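PDB 5ZKA: N-acetylneuraminate lyase from Fusobacterium nucleatum subsp. nucleatum ATCC 25586, which is an enzyme of the dihydrodipicolinate synthetase family, built on a TIM barrel with extra helices at its C-terminal end. Local coordinates for residues R45-K50 with D54-G59; Y223-I228 with E270-E275; K107-T110 with C116-A119; N89-V94 with Y146-S151; E257-N262 with K298-K303. All blocks are in the same frame, centred on the assembly; numbering follows the deposited sequence. Where two conformers were deposited one is given.

Interaction 1: R45-K50 with D54-G59; sequences RYNIDK and DGLYVG
L56 lays its isobutyl group over the aliphatic root of N47, the branch CD2 of L56 standing 3.8 Å from CB of N47 and 4.1 Å from CG of N47. Strand 20-24, helix 37-49 and strand 55-58 make up a beta-alpha-beta unit of the TIM barrel, and this contact packs the end of its helix on its second strand. The torsion chi1 of -66° sets CG of L56 opposite its own carbonyl carbon, and from there the two methyls part: CD2 goes to N47, whereas CD1 lies 4.4 Å from CD1 of I48, a looser touch. With 103 Å² buried in all, the fit is small and apolar. The amide of N47 looks elsewhere: OD1 bonds S23, and ND2 bonds both I43 O and N224 OD1, which accounts for this buried polar group and ties the helix to the first strand and to helix 223-237. Away from the strand, R45 grips D49 side-on within the helix and reaches E83 through NH1. R45 NE meets D49 OD2 at 2.9 Å, nearly straight at 173°; OD2 lies in the guanidinium plane, and NE comes to it from the syn side, 33° out of the carboxylate plane.

Interaction 2: Y223-I228 with E270-E275; sequences YNINGI and EILKLE
I225 drives its two branches against neighbouring residues of helix 264-274. CD1 of I225 meets CD1 of I271 at 3.7 Å, the two side chains running at about a right angle, while the other branch, CG2 of I225, sits 3.7 Å from CG of L272. CG2 of I271 also lies 4.0 Å from CG2 of I225, so the isoleucine is gripped along both arms. With chi1 at 56°, CG1 stands in the crowded position between backbone N and carbonyl carbon, which leaves CG2 anti to the carbonyl carbon and turned to L272. Helix 223-237 follows the last strand of the TIM barrel, 217-220, and helix 264-274 belongs to the helices that come after it, so the contact packs this C-terminal helical part against the barrel. The segment axes approach to 10.1 Å at 62°, and the close carbon contacts gather round I225. CD2 of L272 lies 3.8 Å from CG2 of I225 and as far from the backbone O of N224, a buried oxygen with no polar partner in the model. Beyond this the fit slackens. The side chain of E275 stays 5.9 Å from segment 223-228 and spends its carboxylate on Y46 and H301, and I228, on the exposed side, takes no part.

Interaction 3: K107-T110 with C116-A119; sequences KYVT and CLSA
A chi1 of -56° in V109 swings CG2 in between its backbone N and carbonyl carbon, and in L117 a chi1 of -54° puts CG anti to the carbonyl carbon. With chi2 of L117 at -179°, CD1 extends the chain and CD2 is the branch left to face the helix. The outcome is a single methyl-to-methyl meeting, CG2 of V109 with CD2 of L117 at 3.4 Å, shorter than usual van der Waals contact and so tightly packed. CD2 of L117 also passes 4.2 Å from OG1 of T110, at the margin of the patch. That hydroxyl bonds G106 O and N145 ND2, and its place beside the leucine methyl is a matter of packing.

Helix 99-112 links strands 89-93 and 117-120 in a beta-alpha-beta crossover of the TIM barrel, and V109 with L117 is where its last turns rest on the second strand. T110 and C116 have the nearest CA atoms, 8.0 Å apart, and the total buried surface is just 92 Å². Each partner also packs more widely: V109 on A92 of the preceding strand and on Y114, L117 on I139 and T143 of helix 129-143 and on M147 of the next strand. V109 thus spans both strands of its unit, and L117 bridges to the next helix. The closest pair is carbon on carbon and T110 OG1 has its polar partners elsewhere, so this is van der Waals packing without a directional bond; the short methyl pair suggests that helix and strand can come little closer here.

Interaction 4: N89-V94 with Y146-S151; sequences NLIAQV and YMIIYS
Inside the TIM barrel, strands 89-93 and 147-150 are both neighbours of strand 117-120, one on each flank of it, and they meet through side chains that reach past that middle strand into the interior. The main-chain separation fits this: CA atoms of I91 and I148 are 8.5 Å apart, with no backbone pairing between the two strands. I91 and I148 each hold CG1 anti to the carbonyl carbon and extend it, so that CD1 of I91 meets CD1 of I148 at 3.6 Å, the side chains set at about a right angle. M18 packs on I91 and C116 on I148, adding to this apolar layer. Two residues farther along, Q93 and Y150 form a second, mixed layer. The glutamine amide is held by G59 O at NE2 and by the backbone N atoms of G95 and V120 at OE1, while Y150 OH bonds S61 OG; each polar end is thus fixed by the surrounding loops and strands. On its other side strand 147-150 has strand 174-176, which leads to the modified K178. The nearest atoms of Q93 and Y150 are carbons: CG of Q93 lies 4.1 Å from CD2 of Y150, with the amide and ring planes 64° apart.

Interaction 5: E257-N262 with K298-K303; sequences EGILSN and KELHKK
L300 sets both methyls against one side of the backbone of helix 242-262. CD1 of L300 lies 3.8 Å from C of G258 and 3.9 Å from N of I259, over the peptide that joins them, and CD2 of L300 lies 4.1 Å from CA of G258. G258 has no side chain to stand between them, and the helices come close here, CA of G258 being 7.2 Å from CA of L300. I259 stands to one side, its CG1 4.4 Å from CD1 of L300, a marginal touch beside the closer backbone packing. Both helices, 242-262 and 291-304, are part of the helical region that follows the TIM barrel strands, and the contact buries 115 Å² between them. Helix 264-274 fills in next to it, taking I259 on L264 and T267, and H301 on I271 and L274. N262 adds polar ties, its ND2 bonding T267 OG1 and Q293 O. The outward sides behave differently. E257 makes a salt bridge to a basic side chain of the other protein chain, whereas on the exposed face of helix 291-304 NZ of K302 forms a salt bridge with OE2 of E299 at 2.9 Å, on the syn lone pair of that oxygen.

How the interactions relate
Interactions 1, 3 and 4 share one parallel sheet: 1 and 3 are helix-on-strand packing in two beta-alpha-beta units, while 4 lies within the barrel. Interactions 3 and 4 are closest, their centres 7 Å apart, and strand 117-120 pairs with 89-93 through backbone bonds. All five are buried, but the centre of interaction 4 is nearest the chain centre, about 9 Å away, and that of interaction 5 farthest, about 21 Å. Interaction 2 packs helix 264-274 on the barrel helix 223-237; interaction 5 joins two later helices. All are mainly van der Waals packing, 5 against a peptide. Buried amides N47, N224 and Q93 have partners beyond their segments; E257 salt-bridges the other chain.

Interaction 1: R45-K50 with D54-G59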
# COMPACT_ATOMS: atom_id res chain seq x y z
N ARG A 45 -0.78 -26.39 19.01
CA ARG A 45 -0.36 -27.57 18.26
C ARG A 45 -0.76 -27.47 16.79
O ARG A 45 0.02 -27.82 15.90
CB ARG A 45 -0.95 -28.84 18.89
CG ARG A 45 -0.33 -29.21 20.23
CD ARG A 45 0.75 -30.30 20.12
NE ARG A 45 1.86 -29.92 19.23
CZ ARG A 45 2.89 -29.16 19.60
NH1 ARG A 45 2.96 -28.68 20.84
NH2 ARG A 45 3.84 -28.87 18.73
N TYR A 46 -1.97 -26.97 16.51
CA TYR A 46 -2.39 -26.81 15.12
C TYR A 46 -1.46 -25.86 14.36
O TYR A 46 -1.05 -26.15 13.24
CB TYR A 46 -3.83 -26.31 15.07
CG TYR A 46 -4.45 -26.32 13.69
CD1 TYR A 46 -4.92 -27.51 13.13
CD2 TYR A 46 -4.60 -25.15 12.96
CE1 TYR A 46 -5.50 -27.52 11.87
CE2 TYR A 46 -5.17 -25.16 11.71
CZ TYR A 46 -5.62 -26.35 11.17
OH TYR A 46 -6.20 -26.34 9.92
N ASN A 47 -1.11 -24.72 14.97
CA ASN A 47 -0.23 -23.77 14.30
C ASN A 47 1.14 -24.36 14.02
O ASN A 47 1.69 -24.20 12.92
CB ASN A 47 -0.10 -22.50 15.15
CG ASN A 47 -1.19 -21.51 14.87
OD1 ASN A 47 -1.17 -20.84 13.84
ND2 ASN A 47 -2.16 -21.42 15.78
N ILE A 48 1.73 -25.04 15.00
CA ILE A 48 3.08 -25.55 14.82
C ILE A 48 3.08 -26.76 13.88
O ILE A 48 3.91 -26.86 12.97
CB ILE A 48 3.70 -25.91 16.18
CG1 ILE A 48 3.83 -24.67 17.06
CG2 ILE A 48 5.05 -26.59 15.99
CD1 ILE A 48 4.16 -25.01 18.53
N ASP A 49 2.16 -27.70 14.10
CA ASP A 49 2.21 -28.98 13.41
C ASP A 49 1.54 -28.96 12.04
O ASP A 49 1.96 -29.71 11.15
CB ASP A 49 1.56 -30.08 14.25
CG ASP A 49 2.22 -30.27 15.61
OD1 ASP A 49 3.38 -29.83 15.80
OD2 ASP A 49 1.58 -30.87 16.50
N LYS A 50 0.49 -28.16 11.85
CA LYS A 50 -0.26 -28.19 10.60
C LYS A 50 -0.09 -26.93 9.76
O LYS A 50 0.06 -27.03 8.54
CB LYS A 50 -1.76 -28.41 10.88
CG LYS A 50 -2.07 -29.73 11.61
CD LYS A 50 -1.53 -30.94 10.86
CE LYS A 50 -1.68 -32.21 11.70
NZ LYS A 50 -1.13 -33.43 11.02
N ASP A 54 6.58 -20.40 11.35
CA ASP A 54 7.92 -20.20 11.88
C ASP A 54 7.91 -19.66 13.30
O ASP A 54 8.92 -19.77 13.99
CB ASP A 54 8.69 -19.24 10.97
CG ASP A 54 8.72 -19.71 9.53
OD1 ASP A 54 9.25 -20.81 9.29
OD2 ASP A 54 8.20 -18.99 8.64
N GLY A 55 6.81 -19.07 13.75
CA GLY A 55 6.79 -18.48 15.08
C GLY A 55 5.37 -18.24 15.54
O GLY A 55 4.41 -18.35 14.77
N LEU A 56 5.25 -17.94 16.84
CA LEU A 56 3.98 -17.54 17.43
C LEU A 56 4.15 -16.17 18.07
O LEU A 56 5.14 -15.93 18.77
CB LEU A 56 3.50 -18.55 18.48
CG LEU A 56 3.13 -19.94 17.95
CD1 LEU A 56 2.80 -20.88 19.09
CD2 LEU A 56 1.97 -19.85 16.96
N TYR A 57 3.20 -15.28 17.81
CA TYR A 57 3.12 -13.96 18.43
C TYR A 57 2.05 -14.03 19.51
O TYR A 57 0.86 -14.11 19.20
CB TYR A 57 2.79 -12.91 17.37
CG TYR A 57 2.89 -11.49 17.81
CD1 TYR A 57 4.11 -10.83 17.81
CD2 TYR A 57 1.75 -10.78 18.17
CE1 TYR A 57 4.20 -9.49 18.18
CE2 TYR A 57 1.83 -9.45 18.54
CZ TYR A 57 3.05 -8.81 18.55
OH TYR A 57 3.12 -7.49 18.91
N VAL A 58 2.47 -14.05 20.77
CA VAL A 58 1.58 -14.36 21.88
C VAL A 58 1.22 -13.06 22.60
O VAL A 58 2.10 -12.25 22.90
CB VAL A 58 2.24 -15.36 22.85
CG1 VAL A 58 1.25 -15.75 23.95
CG2 VAL A 58 2.72 -16.60 22.09
N GLY A 59 -0.07 -12.87 22.85
CA GLY A 59 -0.54 -11.72 23.59
C GLY A 59 -0.83 -10.50 22.74
O GLY A 59 -0.88 -9.39 23.28

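Interaction 2: Y223-I228 with E270-E275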
# COMPACT_ATOMS: atom_id res chain seq x y z
N TYR A 223 -3.10 -16.52 9.75
CA TYR A 223 -2.17 -17.63 9.61
C TYR A 223 -2.53 -18.78 10.54
O TYR A 223 -2.04 -19.89 10.34
CB TYR A 223 -0.74 -17.14 9.85
CG TYR A 223 -0.38 -15.93 8.99
CD1 TYR A 223 -0.94 -15.76 7.72
CD2 TYR A 223 0.47 -14.94 9.46
CE1 TYR A 223 -0.64 -14.64 6.94
CE2 TYR A 223 0.78 -13.82 8.68
CZ TYR A 223 0.22 -13.67 7.43
OH TYR A 223 0.53 -12.56 6.67
N ASN A 224 -3.40 -18.53 11.54
CA ASN A 224 -3.93 -19.61 12.37
C ASN A 224 -4.63 -20.68 11.53
O ASN A 224 -4.68 -21.85 11.92
CB ASN A 224 -4.92 -19.06 13.41
CG ASN A 224 -4.23 -18.33 14.57
OD1 ASN A 224 -3.77 -18.94 15.52
ND2 ASN A 224 -4.20 -16.99 14.49
N ILE A 225 -5.19 -20.29 10.39
CA ILE A 225 -5.89 -21.23 9.52
C ILE A 225 -5.39 -21.22 8.09
O ILE A 225 -5.66 -22.19 7.34
CB ILE A 225 -7.41 -20.96 9.54
CG1 ILE A 225 -7.69 -19.50 9.13
CG2 ILE A 225 -8.00 -21.23 10.92
CD1 ILE A 225 -9.15 -19.23 8.81
N ASN A 226 -4.68 -20.18 7.64
CA ASN A 226 -4.24 -20.08 6.25
C ASN A 226 -2.72 -19.94 6.15
O ASN A 226 -2.19 -19.37 5.19
CB ASN A 226 -4.93 -18.90 5.55
CG ASN A 226 -4.74 -18.92 4.05
OD1 ASN A 226 -4.90 -19.97 3.40
ND2 ASN A 226 -4.39 -17.77 3.48
N GLY A 227 -2.00 -20.49 7.14
CA GLY A 227 -0.55 -20.34 7.18
C GLY A 227 0.19 -21.04 6.06
O GLY A 227 1.31 -20.63 5.71
N ILE A 228 -0.38 -22.12 5.50
CA ILE A 228 0.28 -22.81 4.39
C ILE A 228 0.43 -21.87 3.20
O ILE A 228 1.54 -21.69 2.67
CB ILE A 228 -0.50 -24.08 4.00
CG1 ILE A 228 -0.50 -25.08 5.15
CG2 ILE A 228 0.08 -24.74 2.73
CD1 ILE A 228 0.88 -25.39 5.68
N GLU A 270 -14.34 -20.27 14.29
CA GLU A 270 -15.27 -21.26 13.76
C GLU A 270 -14.59 -22.21 12.79
O GLU A 270 -14.87 -23.41 12.79
CB GLU A 270 -16.46 -20.56 13.09
CG GLU A 270 -17.55 -21.52 12.58
CD GLU A 270 -18.29 -22.26 13.70
OE1 GLU A 270 -18.14 -21.89 14.89
OE2 GLU A 270 -19.03 -23.20 13.37
N ILE A 271 -13.69 -21.70 11.94
CA ILE A 271 -12.98 -22.57 11.01
C ILE A 271 -12.04 -23.51 11.76
O ILE A 271 -11.87 -24.67 11.38
CB ILE A 271 -12.23 -21.71 9.97
CG1 ILE A 271 -13.25 -21.00 9.07
CG2 ILE A 271 -11.29 -22.58 9.13
CD1 ILE A 271 -12.65 -20.08 8.02
N LEU A 272 -11.40 -23.01 12.82
CA LEU A 272 -10.59 -23.90 13.65
C LEU A 272 -11.43 -25.04 14.19
O LEU A 272 -10.99 -26.19 14.20
CB LEU A 272 -9.93 -23.11 14.78
CG LEU A 272 -8.68 -22.30 14.39
CD1 LEU A 272 -8.28 -21.28 15.47
CD2 LEU A 272 -7.51 -23.23 14.09
N LYS A 273 -12.67 -24.75 14.61
CA LYS A 273 -13.52 -25.83 15.10
C LYS A 273 -13.85 -26.81 13.99
O LYS A 273 -13.84 -28.03 14.21
CB LYS A 273 -14.80 -25.27 15.73
CG LYS A 273 -14.54 -24.35 16.92
CD LYS A 273 -15.82 -23.94 17.62
CE LYS A 273 -15.57 -22.74 18.53
NZ LYS A 273 -16.85 -22.18 19.05
N LEU A 274 -14.10 -26.31 12.77
CA LEU A 274 -14.31 -27.21 11.64
C LEU A 274 -13.06 -28.03 11.33
O LEU A 274 -13.17 -29.09 10.71
CB LEU A 274 -14.72 -26.41 10.39
CG LEU A 274 -16.10 -25.75 10.40
CD1 LEU A 274 -16.22 -24.76 9.26
CD2 LEU A 274 -17.21 -26.80 10.29
N GLU A 275 -11.88 -27.57 11.73
CA GLU A 275 -10.65 -28.33 11.59
C GLU A 275 -10.36 -29.19 12.82
O GLU A 275 -9.26 -29.75 12.92
CB GLU A 275 -9.47 -27.40 11.31
CG GLU A 275 -9.50 -26.85 9.91
CD GLU A 275 -8.97 -27.84 8.89
OE1 GLU A 275 -7.79 -28.25 9.01
OE2 GLU A 275 -9.73 -28.24 7.98

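Interaction 3: K107-T110 with C116-A119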
# COMPACT_ATOMS: atom_id res chain seq x y z
N LYS A 107 9.03 -8.63 32.54
CA LYS A 107 9.91 -9.40 33.41
C LYS A 107 9.41 -10.83 33.56
O LYS A 107 10.21 -11.78 33.57
CB LYS A 107 10.00 -8.73 34.79
CG LYS A 107 10.69 -7.37 34.78
CD LYS A 107 10.93 -6.87 36.20
CE LYS A 107 11.61 -5.50 36.21
NZ LYS A 107 11.45 -4.78 37.51
N TYR A 108 8.09 -11.00 33.66
CA TYR A 108 7.53 -12.33 33.89
C TYR A 108 7.78 -13.25 32.70
O TYR A 108 8.18 -14.41 32.87
CB TYR A 108 6.04 -12.21 34.20
CG TYR A 108 5.36 -13.53 34.44
CD1 TYR A 108 5.41 -14.13 35.69
CD2 TYR A 108 4.65 -14.17 33.43
CE1 TYR A 108 4.78 -15.34 35.92
CE2 TYR A 108 4.02 -15.37 33.65
CZ TYR A 108 4.09 -15.95 34.90
OH TYR A 108 3.47 -17.14 35.12
N VAL A 109 7.54 -12.76 31.47
CA VAL A 109 7.75 -13.64 30.33
C VAL A 109 9.23 -13.84 30.06
O VAL A 109 9.64 -14.90 29.56
CB VAL A 109 7.00 -13.12 29.09
CG1 VAL A 109 5.53 -12.95 29.42
CG2 VAL A 109 7.60 -11.81 28.58
N THR A 110 10.07 -12.86 30.39
CA THR A 110 11.50 -13.06 30.26
C THR A 110 11.96 -14.20 31.17
O THR A 110 12.75 -15.06 30.76
CB THR A 110 12.24 -11.76 30.57
OG1 THR A 110 11.84 -10.77 29.61
CG2 THR A 110 13.74 -11.94 30.48
N CYS A 116 12.13 -12.62 23.13
CA CYS A 116 11.84 -11.39 22.41
C CYS A 116 10.48 -10.89 22.87
O CYS A 116 9.54 -11.69 23.02
CB CYS A 116 11.84 -11.62 20.90
SG CYS A 116 11.70 -10.07 19.97
N LEU A 117 10.40 -9.59 23.11
CA LEU A 117 9.18 -8.90 23.50
C LEU A 117 8.65 -8.08 22.34
O LEU A 117 9.37 -7.78 21.38
CB LEU A 117 9.42 -7.96 24.69
CG LEU A 117 10.07 -8.50 25.96
CD1 LEU A 117 10.18 -7.38 27.00
CD2 LEU A 117 9.26 -9.65 26.49
N SER A 118 7.39 -7.70 22.45
CA SER A 118 6.79 -6.69 21.60
C SER A 118 5.91 -5.81 22.48
O SER A 118 5.51 -6.22 23.57
CB SER A 118 5.97 -7.32 20.46
OG SER A 118 5.68 -6.38 19.45
N ALA A 119 5.62 -4.60 22.02
CA ALA A 119 4.78 -3.72 22.82
C ALA A 119 4.08 -2.73 21.91
O ALA A 119 4.74 -1.99 21.18
CB ALA A 119 5.59 -2.98 23.89

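Interaction 4: N89-V94 with Y146-S151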
# COMPACT_ATOMS: atom_id res chain seq x y z
N ASN A 89 9.82 -19.90 16.88
CA ASN A 89 10.10 -18.63 17.53
C ASN A 89 8.90 -18.18 18.34
O ASN A 89 7.75 -18.43 17.97
CB ASN A 89 10.44 -17.54 16.51
CG ASN A 89 11.79 -17.74 15.86
OD1 ASN A 89 12.82 -17.79 16.53
ND2 ASN A 89 11.79 -17.85 14.53
N LEU A 90 9.16 -17.47 19.44
CA LEU A 90 8.10 -16.90 20.25
C LEU A 90 8.38 -15.43 20.51
O LEU A 90 9.50 -15.08 20.92
CB LEU A 90 7.97 -17.62 21.59
CG LEU A 90 7.56 -19.09 21.57
CD1 LEU A 90 7.61 -19.62 22.98
CD2 LEU A 90 6.17 -19.22 21.01
N ILE A 91 7.38 -14.59 20.30
CA ILE A 91 7.41 -13.18 20.68
C ILE A 91 6.27 -12.95 21.67
O ILE A 91 5.14 -13.40 21.44
CB ILE A 91 7.26 -12.24 19.47
CG1 ILE A 91 8.39 -12.44 18.45
CG2 ILE A 91 7.19 -10.75 19.92
CD1 ILE A 91 8.07 -11.80 17.07
N ALA A 92 6.56 -12.24 22.76
CA ALA A 92 5.55 -11.95 23.77
C ALA A 92 5.21 -10.47 23.70
O ALA A 92 6.07 -9.62 23.96
CB ALA A 92 6.06 -12.32 25.17
N GLN A 93 3.96 -10.16 23.35
CA GLN A 93 3.47 -8.78 23.35
C GLN A 93 3.06 -8.40 24.76
O GLN A 93 2.14 -9.01 25.32
CB GLN A 93 2.30 -8.65 22.37
CG GLN A 93 2.03 -7.22 21.89
CD GLN A 93 1.39 -6.35 22.94
OE1 GLN A 93 1.74 -5.19 23.11
NE2 GLN A 93 0.44 -6.92 23.67
N VAL A 94 3.74 -7.41 25.35
CA VAL A 94 3.51 -7.03 26.74
C VAL A 94 3.07 -5.58 26.89
O VAL A 94 2.92 -5.10 28.02
CB VAL A 94 4.76 -7.30 27.61
CG1 VAL A 94 5.11 -8.79 27.59
CG2 VAL A 94 5.93 -6.45 27.15
N TYR A 146 14.93 -8.27 24.18
CA TYR A 146 14.79 -7.60 22.89
C TYR A 146 13.36 -7.14 22.68
O TYR A 146 12.42 -7.66 23.28
CB TYR A 146 15.19 -8.54 21.74
CG TYR A 146 16.64 -8.97 21.79
CD1 TYR A 146 17.66 -8.04 21.74
CD2 TYR A 146 16.98 -10.31 21.89
CE1 TYR A 146 18.99 -8.42 21.79
CE2 TYR A 146 18.30 -10.71 21.94
CZ TYR A 146 19.30 -9.76 21.89
OH TYR A 146 20.62 -10.16 21.94
N MET A 147 13.20 -6.15 21.80
CA MET A 147 11.92 -5.48 21.65
C MET A 147 11.59 -5.28 20.18
O MET A 147 12.43 -4.83 19.40
CB MET A 147 11.94 -4.11 22.35
CG MET A 147 10.72 -3.23 22.05
SD MET A 147 9.17 -3.90 22.72
CE MET A 147 9.50 -3.84 24.49
N ILE A 148 10.35 -5.61 19.82
CA ILE A 148 9.81 -5.29 18.50
C ILE A 148 8.71 -4.26 18.72
O ILE A 148 7.77 -4.50 19.49
CB ILE A 148 9.28 -6.55 17.78
CG1 ILE A 148 10.46 -7.41 17.32
CG2 ILE A 148 8.46 -6.19 16.58
CD1 ILE A 148 10.04 -8.83 17.02
N ILE A 149 8.86 -3.08 18.10
CA ILE A 149 7.80 -2.07 18.12
C ILE A 149 6.56 -2.62 17.44
O ILE A 149 6.63 -3.11 16.31
CB ILE A 149 8.26 -0.81 17.38
CG1 ILE A 149 9.60 -0.31 17.88
CG2 ILE A 149 7.16 0.25 17.39
CD1 ILE A 149 10.24 0.69 16.92
N TYR A 150 5.40 -2.51 18.11
CA TYR A 150 4.11 -2.89 17.52
C TYR A 150 3.41 -1.59 17.12
O TYR A 150 2.89 -0.87 17.97
CB TYR A 150 3.27 -3.71 18.49
CG TYR A 150 1.91 -4.18 17.96
CD1 TYR A 150 1.58 -4.09 16.61
CD2 TYR A 150 0.94 -4.69 18.83
CE1 TYR A 150 0.34 -4.52 16.13
CE2 TYR A 150 -0.30 -5.12 18.36
CZ TYR A 150 -0.60 -5.03 17.01
OH TYR A 150 -1.83 -5.45 16.55
N SER A 151 3.36 -1.33 15.81
CA SER A 151 2.80 -0.10 15.26
C SER A 151 1.48 -0.42 14.57
O SER A 151 1.48 -1.06 13.51
CB SER A 151 3.77 0.58 14.29
OG SER A 151 3.14 1.70 13.70

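Interaction 5: E257-N262 with K298-K303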
# COMPACT_ATOMS: atom_id res chain seq x y z
N GLU A 257 -11.45 -11.88 2.39
CA GLU A 257 -12.62 -11.04 2.17
C GLU A 257 -13.86 -11.64 2.81
O GLU A 257 -14.66 -10.93 3.42
CB GLU A 257 -12.82 -10.83 0.66
CG GLU A 257 -14.07 -10.08 0.28
CD GLU A 257 -14.32 -10.15 -1.22
OE1 GLU A 257 -13.72 -9.34 -1.95
OE2 GLU A 257 -15.08 -11.03 -1.67
N GLY A 258 -14.01 -12.97 2.71
CA GLY A 258 -15.12 -13.62 3.39
C GLY A 258 -14.98 -13.59 4.90
O GLY A 258 -15.96 -13.38 5.62
N ILE A 259 -13.77 -13.82 5.40
CA ILE A 259 -13.54 -13.77 6.85
C ILE A 259 -13.94 -12.41 7.39
O ILE A 259 -14.67 -12.30 8.39
CB ILE A 259 -12.07 -14.09 7.16
CG1 ILE A 259 -11.74 -15.56 6.87
CG2 ILE A 259 -11.71 -13.69 8.60
CD1 ILE A 259 -10.26 -15.87 6.99
N LEU A 260 -13.49 -11.34 6.73
CA LEU A 260 -13.78 -10.00 7.21
C LEU A 260 -15.28 -9.70 7.20
O LEU A 260 -15.79 -9.05 8.12
CB LEU A 260 -13.02 -8.96 6.38
CG LEU A 260 -11.50 -8.93 6.52
CD1 LEU A 260 -10.90 -7.97 5.47
CD2 LEU A 260 -11.09 -8.52 7.93
N SER A 261 -16.00 -10.15 6.17
CA SER A 261 -17.43 -9.86 6.11
C SER A 261 -18.23 -10.66 7.13
O SER A 261 -19.34 -10.26 7.50
CB SER A 261 -17.97 -10.14 4.70
OG SER A 261 -18.03 -11.54 4.44
N ASN A 262 -17.67 -11.76 7.62
CA ASN A 262 -18.37 -12.70 8.48
C ASN A 262 -18.03 -12.52 9.95
O ASN A 262 -18.56 -13.25 10.80
CB ASN A 262 -18.02 -14.13 8.04
CG ASN A 262 -19.06 -15.13 8.45
OD1 ASN A 262 -20.24 -14.97 8.15
ND2 ASN A 262 -18.62 -16.19 9.14
N LYS A 298 -18.69 -22.37 7.28
CA LYS A 298 -18.61 -23.73 6.75
C LYS A 298 -18.34 -23.70 5.26
O LYS A 298 -17.60 -24.55 4.74
CB LYS A 298 -19.90 -24.49 7.07
CG LYS A 298 -19.94 -25.91 6.52
CD LYS A 298 -21.17 -26.65 7.01
CE LYS A 298 -21.41 -27.93 6.20
NZ LYS A 298 -22.61 -28.70 6.67
N GLU A 299 -18.89 -22.71 4.55
CA GLU A 299 -18.68 -22.64 3.11
C GLU A 299 -17.27 -22.17 2.77
O GLU A 299 -16.66 -22.68 1.83
CB GLU A 299 -19.72 -21.73 2.45
CG GLU A 299 -21.12 -22.34 2.40
CD GLU A 299 -21.14 -23.71 1.74
OE1 GLU A 299 -20.81 -23.81 0.53
OE2 GLU A 299 -21.47 -24.70 2.42
N LEU A 300 -16.75 -21.19 3.54
CA LEU A 300 -15.36 -20.77 3.38
C LEU A 300 -14.40 -21.92 3.63
O LEU A 300 -13.42 -22.10 2.90
CB LEU A 300 -15.03 -19.62 4.35
CG LEU A 300 -15.72 -18.28 4.13
CD1 LEU A 300 -15.40 -17.32 5.28
CD2 LEU A 300 -15.31 -17.67 2.80
N HIS A 301 -14.65 -22.70 4.68
CA HIS A 301 -13.81 -23.86 4.95
C HIS A 301 -13.87 -24.86 3.79
O HIS A 301 -12.83 -25.31 3.30
CB HIS A 301 -14.26 -24.51 6.27
CG HIS A 301 -13.46 -25.71 6.65
ND1 HIS A 301 -13.95 -26.99 6.54
CD2 HIS A 301 -12.21 -25.83 7.15
CE1 HIS A 301 -13.04 -27.85 6.96
NE2 HIS A 301 -11.97 -27.18 7.33
N LYS A 302 -15.08 -25.19 3.32
CA LYS A 302 -15.21 -26.15 2.23
C LYS A 302 -14.54 -25.66 0.95
O LYS A 302 -13.96 -26.46 0.20
CB LYS A 302 -16.69 -26.45 1.97
CG LYS A 302 -17.26 -27.53 2.88
CD LYS A 302 -18.78 -27.42 3.03
CE LYS A 302 -19.48 -27.42 1.68
NZ LYS A 302 -20.97 -27.54 1.84
N LYS A 303 -14.58 -24.36 0.68
CA LYS A 303 -14.04 -23.86 -0.58
C LYS A 303 -12.53 -23.65 -0.52
O LYS A 303 -11.84 -23.86 -1.53
CB LYS A 303 -14.73 -22.54 -0.96
CG LYS A 303 -14.19 -21.89 -2.24
CD LYS A 303 -15.15 -20.83 -2.75
CE LYS A 303 -14.60 -20.13 -4.00
NZ LYS A 303 -14.13 -21.10 -5.03